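Local coordinates for protein putative 6-phosphogluconolactonase (Neisseria gonorrhoeae, PDB 3LHI) that probably hydrolyses 6-phosphogluconolactone to 6-phosphogluconate, the second step of the oxidative pentose phosphate pathway, at residues A19-A23 with A52-L58; T66-E70 with N81-V85; E70-T75 with V103-E109; A121-Y125 with V161-H165; L180-A184 with L217-H221. All blocks are in the same frame, centred on the assembly; numbering follows the deposited sequence. Where two conformers were deposited one is given.

Contact 1: residues A19-A23 with A52-L58; sequences ADAVA and ALSQKDL
A very short salt bridge stands out here: Lys56 NZ lies 2.6 Å from Asp20 OD1. It ties helix 11-33 to the chain just after helix 47-54, where the two helices pack in the Rossmann-like alpha/beta core. The ammonium meets OD1 from above the carboxylate plane, 37° out of it. The two side chains cross at about a right angle. Lys56 reaches the aspartate because its chain bends at chi2 (-72°) and then runs extended to NZ. On the way its CG passes 3.9 Å from Ala23 CB, so the aliphatic part packs while the charged end bonds. Asp20 OD1 also accepts a hydrogen bond from Gln16, so OD1 has a second donor.

Small residues let the backbones come close. The CA atoms of Ala19 and Leu53 are 4.8 Å apart, and Ala19 CB is 3.7 Å from Ala52 CB. Leu53 sends both methyls towards Val22, whose CG1 is 4.0 Å from Leu53 CD2. Leu58, beyond the helix, adds its methyls beside Ala23, with CD1 4.1 Å from Ala23 CB. Phe49 of the second helix packs on Ala19 and Val22, and Phe190 of strand 188-194 also touches Val22. Beside the salt bridge, a water accepts from Lys56 NZ at 3.1 Å and donates to the backbone O of Asp20.

Contact 2: residues T66-E70 with N81-V85; sequences TLADE and NTGLV
Leu67 packs its two methyls over the start of helix 81-88, CD1 by Asn81 and Thr82 and CD2 by Val85. The contact joins the strand and helix of a beta-alpha-beta unit (63-71, 81-88, 98-99) in this Rossmann-like core. Leu67 CD2 comes within 3.7 Å of Val85 CG2, the two side chains sliding past each other in opposite directions. Trp99 of strand 98-99 touches Leu67, Thr82 and Val85.

Beside this apolar patch, the carboxylate of Glu70 receives the first turn of the helix. With CG anti to the backbone N (chi1 178°) and a bend at chi2, it brings both oxygens to the backbone there. OE1 uses its syn lone pair for Asn81 N, at 2.8 Å. OE2 takes two bonds from Thr82. The hydroxyl OG1 donates at 2.7 Å, nearly in line with the C-O bond, and the backbone N approaches on the syn side. Three donors from the start of the helix thus hold the buried carboxylate, and Arg71 N adds a further bond, to OE1.

Asn81 reaches back to the strand. Its ND2 donates to Asp69 O at 2.9 Å, with an N-H...O angle of 162° but from above the carbonyl plane. Asp69 OD2 also bonds to Ser143 OG. A water donates to Asp69 OD2 and accepts from Asn81 ND2 at 3.1 Å.

Contact 3: residues E70-T75 with V103-E109; sequences ERIVPT and VEDGKTE
Thr75, Pro74 and Val103 form the first shell of this contact, where the end of strand 63-71 runs into a loop against a type II beta turn, Glu104 to Lys107. Thr75 OG1 donates to Asp105 OD1 at 2.7 Å. It comes on the anti side, 24° out of the carboxylate plane. At chi1 65°, OG1 lies between the backbone N and the carbonyl carbon, and CG2 turns towards Val103. Val103 packs against the 70-75 run: CG1 lies 3.6 Å from Val73 O, and CG2 lies 3.7 Å from Glu70 CG. The proline ring packs on the far arm of the loop. Pro74 CB is 3.4 Å from Lys107 O. Pro74 CD is 3.7 Å from Glu109 CD, the side chains of Pro74 and Glu109 crossing at about a right angle.

Further out, Arg86 of helix 81-88 forms a salt bridge with Asp105 OD2, which probably steadies the carboxylate that Thr75 uses. Gly106 has phi 88°, as this turn requires at its third position. Two waters complete the join. One accepts from Thr75 N and donates to the carbonyls of Glu104 and Lys107. The other donates to Thr75 OG1 and accepts from Gly106 N at 2.9 Å.

Contact 4: residues A121-Y125 with V161-H165; sequences ALKHY and VALVH
Tyr125 swings its ring opposite the backbone N (chi1 177°), and the ring stands nearly perpendicular to the side-chain bend (chi2 89°). This presents one ring face to Ala162. The methyl CB of Ala162 sits 3.5 Å from the centroid of the Tyr125 ring, 21° off the normal, in a CH-pi contact. It is displaced towards the rim, closest to Tyr125 CE2 at 3.3 Å.

Leu163 packs against both this ring and the last turn of helix 114-124. Its CG lies beside the backbone N and chi2 is extended, and its branches part. CD1 lies 3.6 Å from Ala121 CB. CD2 approaches the tyrosine obliquely, 4.0 Å from Tyr125 CD1. Leu122 meets the base of the same side chain, its CD2 3.8 Å from Leu163 CB, and the two leucines slide past each other in opposite directions. The packing is entirely apolar across the segments. Leu163 N is buried by it and has no partner in the model.

The contact lays the C-terminal end of helix 114-124 on the start of strand 163-166. That strand is paired antiparallel with 175-178 in the mixed sheet. Ile176 of 175-178 touches both Ala121 and Leu163, and Met178 touches Tyr125, so the helix end packs across both strands.

Contact 5: residues L180-A184 with L217-H221; sequences LDAIA and LVLNH
Two short helices, 180-184 and 215-219, meet here as part of the helical layer packed on the sheet of the Rossmann-like core. His221, just beyond the second helix, lays its imidazole flat against Ala184. Ala184 CB stands over the ring centre, 3.5 Å from the centroid of the His221 ring and 12° off the normal, a CH-pi contact. The histidine reaches it with CG anti to the backbone N (chi1 -162°). Leu180 comes at the same ring obliquely, with CG 4.1 Å from His221 CD2.

Leu180 also bridges to the helix itself. Its CD1 is 3.7 Å from the carbonyl O of Leu217 and 3.8 Å from Val218 CG2. The other methyl, CD2, lies 4.1 Å from Leu217 CB, where the two leucine side chains cross at about a right angle. Deeper in, the side chains of Ile183 and Val218 cross likewise, the beta-branch methyl Ile183 CG2 being 3.9 Å from Val218 CG1.

Ala184 also touches Val224, in the loop that leads into strand 226-231. Ile183 and Val218, both buried, connect the helices to the sheet. Ile183 rests on Leu131 and Leu133 of strand 130-133. Val218 rests on Cys226 of strand 226-231.

Contacts 2 and 3 share Glu70 and strand 63-71; their centres are 11 Å apart. They also touch directly, Thr82 CG2 lying 4.0 Å from Thr75 CG2. Their segments alternate along the chain: helix 81-88 packs on 66-70 and the 103-109 loop on 70-75. Contacts 4 and 5 meet at Ala182, whose CB is 3.5 Å from both Tyr125 OH and Ala162 O. Contact 4 comes within about 4 Å of contact 3, nearest atoms, and both reach the same sheet. Contact 1 is set apart, about 8 Å from contact 2 at nearest atoms. Contacts 3 and 5 lie on opposite sides of the chain's centre, their own centres 27 Å apart.

Contact 1: residues A19-A23 with A52-L58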
# COMPACT_ATOMS: atom_id res chain seq x y z
N ALA A 19 -7.17 7.74 9.57
CA ALA A 19 -8.44 7.08 9.31
C ALA A 19 -9.52 8.08 8.86
O ALA A 19 -10.33 7.81 7.97
CB ALA A 19 -8.89 6.31 10.55
N ASP A 20 -9.54 9.25 9.52
CA ASP A 20 -10.53 10.27 9.22
C ASP A 20 -10.34 10.74 7.77
O ASP A 20 -11.31 10.87 7.01
CB ASP A 20 -10.43 11.45 10.16
CG ASP A 20 -10.84 11.14 11.59
OD1 ASP A 20 -11.44 10.09 11.87
OD2 ASP A 20 -10.48 12.01 12.45
N ALA A 21 -9.10 11.01 7.38
CA ALA A 21 -8.80 11.51 6.04
C ALA A 21 -9.08 10.45 4.99
O ALA A 21 -9.60 10.77 3.91
CB ALA A 21 -7.34 12.01 5.95
N VAL A 22 -8.72 9.20 5.26
CA VAL A 22 -8.96 8.12 4.31
C VAL A 22 -10.46 7.86 4.15
O VAL A 22 -10.93 7.67 3.02
CB VAL A 22 -8.16 6.85 4.74
CG1 VAL A 22 -8.69 5.62 3.99
CG2 VAL A 22 -6.67 7.05 4.59
N ALA A 23 -11.22 7.87 5.25
CA ALA A 23 -12.64 7.70 5.16
C ALA A 23 -13.27 8.82 4.32
O ALA A 23 -14.14 8.53 3.48
CB ALA A 23 -13.27 7.66 6.56
N ALA A 52 -8.98 1.94 13.55
CA ALA A 52 -9.81 3.13 13.53
C ALA A 52 -10.68 3.15 12.25
O ALA A 52 -11.87 3.50 12.28
CB ALA A 52 -8.98 4.40 13.66
N LEU A 53 -10.07 2.88 11.10
CA LEU A 53 -10.81 2.93 9.83
C LEU A 53 -11.92 1.90 9.83
O LEU A 53 -13.02 2.17 9.29
CB LEU A 53 -9.85 2.71 8.66
CG LEU A 53 -10.47 2.70 7.27
CD1 LEU A 53 -11.10 4.08 6.96
CD2 LEU A 53 -9.40 2.36 6.25
N SER A 54 -11.68 0.72 10.44
CA SER A 54 -12.64 -0.37 10.42
C SER A 54 -13.96 0.01 11.09
O SER A 54 -15.00 -0.62 10.83
CB SER A 54 -12.07 -1.62 11.08
OG SER A 54 -12.05 -1.53 12.51
N GLN A 55 -13.92 1.00 11.98
CA GLN A 55 -15.09 1.49 12.71
C GLN A 55 -15.89 2.54 11.99
O GLN A 55 -16.98 2.89 12.43
CB GLN A 55 -14.66 2.03 14.09
CG GLN A 55 -14.05 0.96 15.00
CD GLN A 55 -13.60 1.50 16.34
OE1 GLN A 55 -13.87 2.65 16.66
NE2 GLN A 55 -12.94 0.68 17.11
N LYS A 56 -15.36 3.07 10.90
CA LYS A 56 -16.04 4.13 10.16
C LYS A 56 -17.32 3.58 9.49
O LYS A 56 -17.33 2.45 8.92
CB LYS A 56 -15.10 4.73 9.11
CG LYS A 56 -13.94 5.47 9.66
CD LYS A 56 -14.40 6.79 10.26
CE LYS A 56 -13.26 7.66 10.67
NZ LYS A 56 -13.74 9.05 11.07
N ASP A 57 -18.40 4.37 9.61
CA ASP A 57 -19.71 3.95 9.08
C ASP A 57 -19.87 4.34 7.64
O ASP A 57 -20.76 5.07 7.27
CB ASP A 57 -20.87 4.45 9.95
CG ASP A 57 -22.19 3.63 9.76
OD1 ASP A 57 -22.24 2.42 9.32
OD2 ASP A 57 -23.21 4.21 10.16
N LEU A 58 -19.01 3.80 6.80
CA LEU A 58 -19.02 3.94 5.35
C LEU A 58 -19.84 2.82 4.74
O LEU A 58 -20.07 1.77 5.33
CB LEU A 58 -17.55 3.79 4.79
CG LEU A 58 -16.57 4.89 5.13
CD1 LEU A 58 -15.21 4.61 4.62
CD2 LEU A 58 -17.07 6.26 4.61
O HOH W 1 -13.89 10.77 8.44

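Contact 2: residues T66-E70 with N81-V85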
# COMPACT_ATOMS: atom_id res chain seq x y z
N THR A 66 -7.74 -4.03 -1.07
CA THR A 66 -6.65 -4.84 -1.54
C THR A 66 -5.35 -4.30 -0.95
O THR A 66 -5.33 -3.44 -0.07
CB THR A 66 -6.61 -4.82 -3.08
OG1 THR A 66 -5.80 -5.91 -3.56
CG2 THR A 66 -6.12 -3.47 -3.69
N LEU A 67 -4.25 -4.87 -1.43
CA LEU A 67 -2.91 -4.54 -0.97
C LEU A 67 -2.07 -3.79 -1.96
O LEU A 67 -2.18 -4.06 -3.17
CB LEU A 67 -2.18 -5.85 -0.66
CG LEU A 67 -2.78 -6.73 0.39
CD1 LEU A 67 -2.13 -8.12 0.44
CD2 LEU A 67 -2.67 -6.05 1.72
N ALA A 68 -1.20 -2.94 -1.47
CA ALA A 68 -0.20 -2.28 -2.31
C ALA A 68 0.90 -3.27 -2.71
O ALA A 68 1.56 -3.08 -3.75
CB ALA A 68 0.44 -1.13 -1.55
N ASP A 69 1.11 -4.31 -1.89
CA ASP A 69 2.15 -5.28 -2.10
C ASP A 69 1.87 -6.47 -1.21
O ASP A 69 1.19 -6.34 -0.18
CB ASP A 69 3.58 -4.74 -1.90
CG ASP A 69 3.89 -4.38 -0.49
OD1 ASP A 69 3.15 -3.59 0.10
OD2 ASP A 69 4.91 -4.86 0.04
N GLU A 70 2.40 -7.63 -1.60
CA GLU A 70 2.19 -8.86 -0.83
C GLU A 70 3.41 -9.72 -0.91
O GLU A 70 4.14 -9.74 -1.91
CB GLU A 70 0.93 -9.57 -1.30
CG GLU A 70 0.58 -10.91 -0.65
CD GLU A 70 0.37 -10.88 0.86
OE1 GLU A 70 1.29 -10.48 1.57
OE2 GLU A 70 -0.70 -11.28 1.30
N ASN A 81 0.60 -10.34 4.25
CA ASN A 81 -0.13 -9.11 4.45
C ASN A 81 -1.65 -9.34 4.36
O ASN A 81 -2.41 -8.60 4.98
CB ASN A 81 0.26 -8.04 3.41
CG ASN A 81 1.68 -7.50 3.59
OD1 ASN A 81 2.25 -7.61 4.69
ND2 ASN A 81 2.21 -6.83 2.54
N THR A 82 -2.08 -10.34 3.59
CA THR A 82 -3.48 -10.73 3.55
C THR A 82 -3.95 -11.12 4.94
O THR A 82 -5.00 -10.66 5.44
CB THR A 82 -3.69 -11.88 2.57
OG1 THR A 82 -3.38 -11.40 1.24
CG2 THR A 82 -5.16 -12.37 2.59
N GLY A 83 -3.15 -11.94 5.62
CA GLY A 83 -3.49 -12.31 6.99
C GLY A 83 -3.54 -11.13 7.94
O GLY A 83 -4.41 -11.03 8.79
N LEU A 84 -2.58 -10.23 7.78
CA LEU A 84 -2.51 -8.98 8.55
C LEU A 84 -3.81 -8.24 8.43
O LEU A 84 -4.43 -7.96 9.46
CB LEU A 84 -1.36 -8.07 8.06
CG LEU A 84 -1.29 -6.71 8.73
CD1 LEU A 84 -0.57 -6.88 10.09
CD2 LEU A 84 -0.59 -5.72 7.73
N VAL A 85 -4.19 -7.92 7.18
CA VAL A 85 -5.35 -7.13 6.89
C VAL A 85 -6.64 -7.83 7.39
O VAL A 85 -7.56 -7.17 7.92
CB VAL A 85 -5.40 -6.76 5.41
CG1 VAL A 85 -6.73 -6.13 5.01
CG2 VAL A 85 -4.24 -5.81 5.09
O HOH W 2 5.13 -5.93 2.32

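Contact 3: residues E70-T75 with V103-E109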
# COMPACT_ATOMS: atom_id res chain seq x y z
N GLU A 70 2.40 -7.63 -1.60
CA GLU A 70 2.19 -8.86 -0.83
C GLU A 70 3.41 -9.72 -0.91
O GLU A 70 4.14 -9.74 -1.91
CB GLU A 70 0.93 -9.57 -1.30
CG GLU A 70 0.58 -10.91 -0.65
CD GLU A 70 0.37 -10.88 0.86
OE1 GLU A 70 1.29 -10.48 1.57
OE2 GLU A 70 -0.70 -11.28 1.30
N ARG A 71 3.66 -10.45 0.18
CA ARG A 71 4.66 -11.50 0.24
C ARG A 71 4.08 -12.73 -0.37
O ARG A 71 2.92 -13.11 -0.08
CB ARG A 71 5.07 -11.74 1.71
CG ARG A 71 5.78 -10.63 2.41
CD ARG A 71 4.92 -9.44 2.78
NE ARG A 71 5.69 -8.45 3.50
CZ ARG A 71 6.05 -8.56 4.78
NH1 ARG A 71 5.61 -9.55 5.53
NH2 ARG A 71 6.78 -7.59 5.30
N ILE A 72 4.85 -13.39 -1.24
CA ILE A 72 4.37 -14.59 -1.93
C ILE A 72 4.61 -15.77 -1.00
O ILE A 72 5.62 -16.47 -1.08
CB ILE A 72 4.99 -14.77 -3.32
CG1 ILE A 72 4.71 -13.52 -4.18
CG2 ILE A 72 4.44 -16.02 -3.94
CD1 ILE A 72 5.30 -13.56 -5.61
N VAL A 73 3.66 -15.90 -0.09
CA VAL A 73 3.56 -16.92 0.95
C VAL A 73 2.10 -17.24 1.09
O VAL A 73 1.24 -16.45 0.71
CB VAL A 73 4.13 -16.43 2.32
CG1 VAL A 73 5.65 -16.15 2.24
CG2 VAL A 73 3.35 -15.26 2.90
N PRO A 74 1.76 -18.43 1.64
CA PRO A 74 0.35 -18.73 1.81
C PRO A 74 -0.37 -17.67 2.66
O PRO A 74 0.25 -17.05 3.51
CB PRO A 74 0.36 -20.08 2.51
CG PRO A 74 1.64 -20.69 2.01
CD PRO A 74 2.63 -19.57 1.97
N THR A 75 -1.66 -17.53 2.46
CA THR A 75 -2.37 -16.49 3.16
C THR A 75 -2.56 -16.72 4.66
O THR A 75 -2.93 -15.80 5.39
CB THR A 75 -3.69 -16.17 2.46
OG1 THR A 75 -4.56 -17.29 2.51
CG2 THR A 75 -3.49 -15.64 1.04
N VAL A 103 -2.78 -13.02 -3.46
CA VAL A 103 -2.38 -14.44 -3.38
C VAL A 103 -3.65 -15.23 -3.12
O VAL A 103 -4.51 -14.84 -2.28
CB VAL A 103 -1.34 -14.67 -2.22
CG1 VAL A 103 -1.05 -16.15 -2.01
CG2 VAL A 103 -0.04 -13.98 -2.58
N GLU A 104 -3.80 -16.36 -3.82
CA GLU A 104 -4.98 -17.20 -3.71
C GLU A 104 -5.00 -17.96 -2.39
O GLU A 104 -3.99 -18.59 -2.04
CB GLU A 104 -4.98 -18.18 -4.90
CG GLU A 104 -6.29 -18.91 -5.09
CD GLU A 104 -6.37 -19.71 -6.38
OE1 GLU A 104 -5.36 -19.77 -7.11
OE2 GLU A 104 -7.48 -20.24 -6.62
N ASP A 105 -6.13 -17.94 -1.70
CA ASP A 105 -6.31 -18.74 -0.49
C ASP A 105 -6.22 -20.24 -0.80
O ASP A 105 -6.65 -20.68 -1.87
CB ASP A 105 -7.68 -18.47 0.14
CG ASP A 105 -7.82 -17.09 0.74
OD1 ASP A 105 -6.79 -16.53 1.21
OD2 ASP A 105 -8.97 -16.62 0.75
N GLY A 106 -5.68 -21.00 0.14
CA GLY A 106 -5.64 -22.45 0.02
C GLY A 106 -4.45 -23.02 -0.68
O GLY A 106 -4.27 -24.23 -0.74
N LYS A 107 -3.61 -22.16 -1.22
CA LYS A 107 -2.39 -22.58 -1.86
C LYS A 107 -1.23 -22.62 -0.89
O LYS A 107 -1.00 -21.67 -0.15
CB LYS A 107 -2.07 -21.66 -3.03
CG LYS A 107 -3.15 -21.60 -4.08
CD LYS A 107 -3.34 -22.94 -4.82
CE LYS A 107 -4.30 -22.77 -5.98
NZ LYS A 107 -4.82 -24.05 -6.43
N THR A 108 -0.49 -23.72 -0.89
CA THR A 108 0.64 -23.88 0.00
C THR A 108 1.93 -23.39 -0.71
O THR A 108 1.86 -23.04 -1.89
CB THR A 108 0.71 -25.34 0.48
OG1 THR A 108 1.02 -26.20 -0.63
CG2 THR A 108 -0.67 -25.78 1.05
N GLU A 109 3.07 -23.31 -0.01
CA GLU A 109 4.30 -22.74 -0.56
C GLU A 109 4.73 -23.34 -1.87
O GLU A 109 5.16 -22.64 -2.77
CB GLU A 109 5.55 -22.85 0.35
CG GLU A 109 5.58 -21.95 1.54
CD GLU A 109 4.82 -22.48 2.75
OE1 GLU A 109 4.08 -23.54 2.62
OE2 GLU A 109 5.01 -21.81 3.82
O HOH W 3 -2.52 -19.34 0.25
O HOH W 4 -4.44 -20.13 2.65

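Contact 4: residues A121-Y125 with V161-H165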
# COMPACT_ATOMS: atom_id res chain seq x y z
N ALA A 121 -3.10 -12.38 -9.73
CA ALA A 121 -3.35 -11.05 -9.13
C ALA A 121 -3.80 -10.01 -10.19
O ALA A 121 -4.74 -9.23 -9.96
CB ALA A 121 -2.15 -10.58 -8.36
N LEU A 122 -3.18 -10.07 -11.38
CA LEU A 122 -3.53 -9.15 -12.47
C LEU A 122 -4.95 -9.34 -12.93
O LEU A 122 -5.60 -8.39 -13.34
CB LEU A 122 -2.55 -9.28 -13.64
CG LEU A 122 -1.15 -8.64 -13.48
CD1 LEU A 122 -0.17 -9.17 -14.56
CD2 LEU A 122 -1.20 -7.11 -13.41
N LYS A 123 -5.45 -10.58 -12.91
CA LYS A 123 -6.83 -10.89 -13.26
C LYS A 123 -7.86 -10.28 -12.31
O LYS A 123 -9.00 -10.08 -12.72
CB LYS A 123 -7.07 -12.38 -13.41
CG LYS A 123 -6.43 -12.95 -14.66
CD LYS A 123 -6.61 -14.48 -14.67
CE LYS A 123 -6.04 -15.13 -15.95
NZ LYS A 123 -4.73 -14.59 -16.49
N HIS A 124 -7.48 -10.04 -11.03
CA HIS A 124 -8.40 -9.49 -10.05
C HIS A 124 -8.22 -7.98 -9.83
O HIS A 124 -9.08 -7.30 -9.26
CB HIS A 124 -8.19 -10.22 -8.73
CG HIS A 124 -8.57 -11.65 -8.78
ND1 HIS A 124 -9.80 -12.10 -8.35
CD2 HIS A 124 -7.92 -12.74 -9.25
CE1 HIS A 124 -9.89 -13.41 -8.54
NE2 HIS A 124 -8.74 -13.82 -9.06
N TYR A 125 -7.08 -7.45 -10.24
CA TYR A 125 -6.71 -6.08 -9.95
C TYR A 125 -7.68 -5.04 -10.51
O TYR A 125 -8.11 -5.11 -11.67
CB TYR A 125 -5.33 -5.77 -10.54
CG TYR A 125 -4.87 -4.35 -10.37
CD1 TYR A 125 -4.17 -3.97 -9.25
CD2 TYR A 125 -5.12 -3.38 -11.33
CE1 TYR A 125 -3.75 -2.72 -9.06
CE2 TYR A 125 -4.68 -2.10 -11.17
CZ TYR A 125 -3.96 -1.74 -10.05
OH TYR A 125 -3.49 -0.46 -9.89
N VAL A 161 1.19 -1.52 -16.91
CA VAL A 161 1.06 -2.77 -16.17
C VAL A 161 1.06 -2.47 -14.66
O VAL A 161 1.85 -1.64 -14.15
CB VAL A 161 2.15 -3.81 -16.55
CG1 VAL A 161 2.16 -5.01 -15.57
CG2 VAL A 161 1.96 -4.19 -18.02
N ALA A 162 0.10 -3.02 -13.95
CA ALA A 162 -0.18 -2.57 -12.60
C ALA A 162 0.64 -3.28 -11.51
O ALA A 162 0.82 -2.70 -10.43
CB ALA A 162 -1.65 -2.74 -12.29
N LEU A 163 1.00 -4.54 -11.75
CA LEU A 163 1.61 -5.36 -10.70
C LEU A 163 2.86 -6.02 -11.27
O LEU A 163 2.91 -6.35 -12.48
CB LEU A 163 0.66 -6.46 -10.20
CG LEU A 163 -0.63 -5.97 -9.58
CD1 LEU A 163 -1.59 -7.15 -9.23
CD2 LEU A 163 -0.40 -5.10 -8.33
N VAL A 164 3.84 -6.21 -10.42
CA VAL A 164 5.18 -6.70 -10.80
C VAL A 164 5.70 -7.65 -9.68
O VAL A 164 5.54 -7.37 -8.50
CB VAL A 164 6.18 -5.52 -11.00
CG1 VAL A 164 6.26 -4.66 -9.73
CG2 VAL A 164 7.57 -6.02 -11.44
N HIS A 165 6.34 -8.75 -10.08
CA HIS A 165 7.10 -9.61 -9.16
C HIS A 165 8.42 -8.96 -8.86
O HIS A 165 9.18 -8.63 -9.76
CB HIS A 165 7.31 -10.97 -9.83
CG HIS A 165 8.32 -11.84 -9.15
ND1 HIS A 165 9.17 -12.67 -9.88
CD2 HIS A 165 8.69 -11.95 -7.86
CE1 HIS A 165 9.95 -13.30 -9.01
NE2 HIS A 165 9.70 -12.86 -7.79

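Contact 5: residues L180-A184 with L217-H221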
# COMPACT_ATOMS: atom_id res chain seq x y z
N LEU A 180 5.22 1.64 -10.09
CA LEU A 180 5.23 3.08 -10.00
C LEU A 180 4.04 3.71 -10.75
O LEU A 180 3.40 4.64 -10.24
CB LEU A 180 6.56 3.63 -10.48
CG LEU A 180 6.72 5.13 -10.40
CD1 LEU A 180 6.54 5.71 -9.00
CD2 LEU A 180 8.09 5.51 -10.99
N ASP A 181 3.77 3.18 -11.95
CA ASP A 181 2.63 3.70 -12.75
C ASP A 181 1.33 3.55 -12.01
O ASP A 181 0.49 4.47 -12.02
CB ASP A 181 2.59 2.97 -14.10
CG ASP A 181 1.44 3.40 -14.97
OD1 ASP A 181 0.37 2.77 -14.88
OD2 ASP A 181 1.66 4.32 -15.75
N ALA A 182 1.10 2.40 -11.42
CA ALA A 182 -0.13 2.14 -10.70
C ALA A 182 -0.28 3.10 -9.52
O ALA A 182 -1.38 3.62 -9.29
CB ALA A 182 -0.21 0.65 -10.21
N ILE A 183 0.80 3.32 -8.79
CA ILE A 183 0.77 4.26 -7.67
C ILE A 183 0.48 5.64 -8.12
O ILE A 183 -0.40 6.33 -7.57
CB ILE A 183 2.14 4.20 -6.89
CG1 ILE A 183 2.31 2.83 -6.27
CG2 ILE A 183 2.27 5.36 -5.89
CD1 ILE A 183 3.75 2.57 -5.67
N ALA A 184 1.17 6.08 -9.19
CA ALA A 184 1.07 7.44 -9.66
C ALA A 184 -0.33 7.77 -10.18
O ALA A 184 -0.71 8.95 -10.15
CB ALA A 184 2.10 7.71 -10.74
N LEU A 217 10.73 8.39 -6.00
CA LEU A 217 10.15 8.38 -7.34
C LEU A 217 8.65 8.65 -7.33
O LEU A 217 8.06 9.02 -8.36
CB LEU A 217 10.45 7.08 -8.07
CG LEU A 217 11.94 6.71 -8.17
CD1 LEU A 217 12.05 5.40 -8.96
CD2 LEU A 217 12.79 7.87 -8.70
N VAL A 218 8.01 8.39 -6.18
CA VAL A 218 6.61 8.72 -5.96
C VAL A 218 6.49 10.17 -5.56
O VAL A 218 5.67 10.88 -6.13
CB VAL A 218 6.01 7.79 -4.90
CG1 VAL A 218 4.53 8.22 -4.57
CG2 VAL A 218 6.12 6.28 -5.27
N LEU A 219 7.28 10.62 -4.60
CA LEU A 219 7.21 11.99 -4.06
C LEU A 219 7.43 13.03 -5.16
O LEU A 219 6.81 14.10 -5.16
CB LEU A 219 8.24 12.19 -2.93
CG LEU A 219 8.02 11.35 -1.67
CD1 LEU A 219 9.21 11.57 -0.70
CD2 LEU A 219 6.70 11.71 -0.99
N ASN A 220 8.28 12.68 -6.11
CA ASN A 220 8.71 13.59 -7.19
C ASN A 220 8.00 13.35 -8.54
O ASN A 220 8.31 14.01 -9.55
CB ASN A 220 10.26 13.51 -7.31
CG ASN A 220 10.98 14.12 -6.09
OD1 ASN A 220 11.02 15.34 -6.00
ND2 ASN A 220 11.50 13.28 -5.12
N HIS A 221 7.01 12.48 -8.57
CA HIS A 221 6.33 12.13 -9.80
C HIS A 221 5.33 13.23 -10.14
O HIS A 221 4.60 13.74 -9.26
CB HIS A 221 5.57 10.81 -9.62
CG HIS A 221 5.18 10.13 -10.89
ND1 HIS A 221 4.20 10.63 -11.75
CD2 HIS A 221 5.60 8.96 -11.43
CE1 HIS A 221 4.06 9.79 -12.76
NE2 HIS A 221 4.90 8.78 -12.60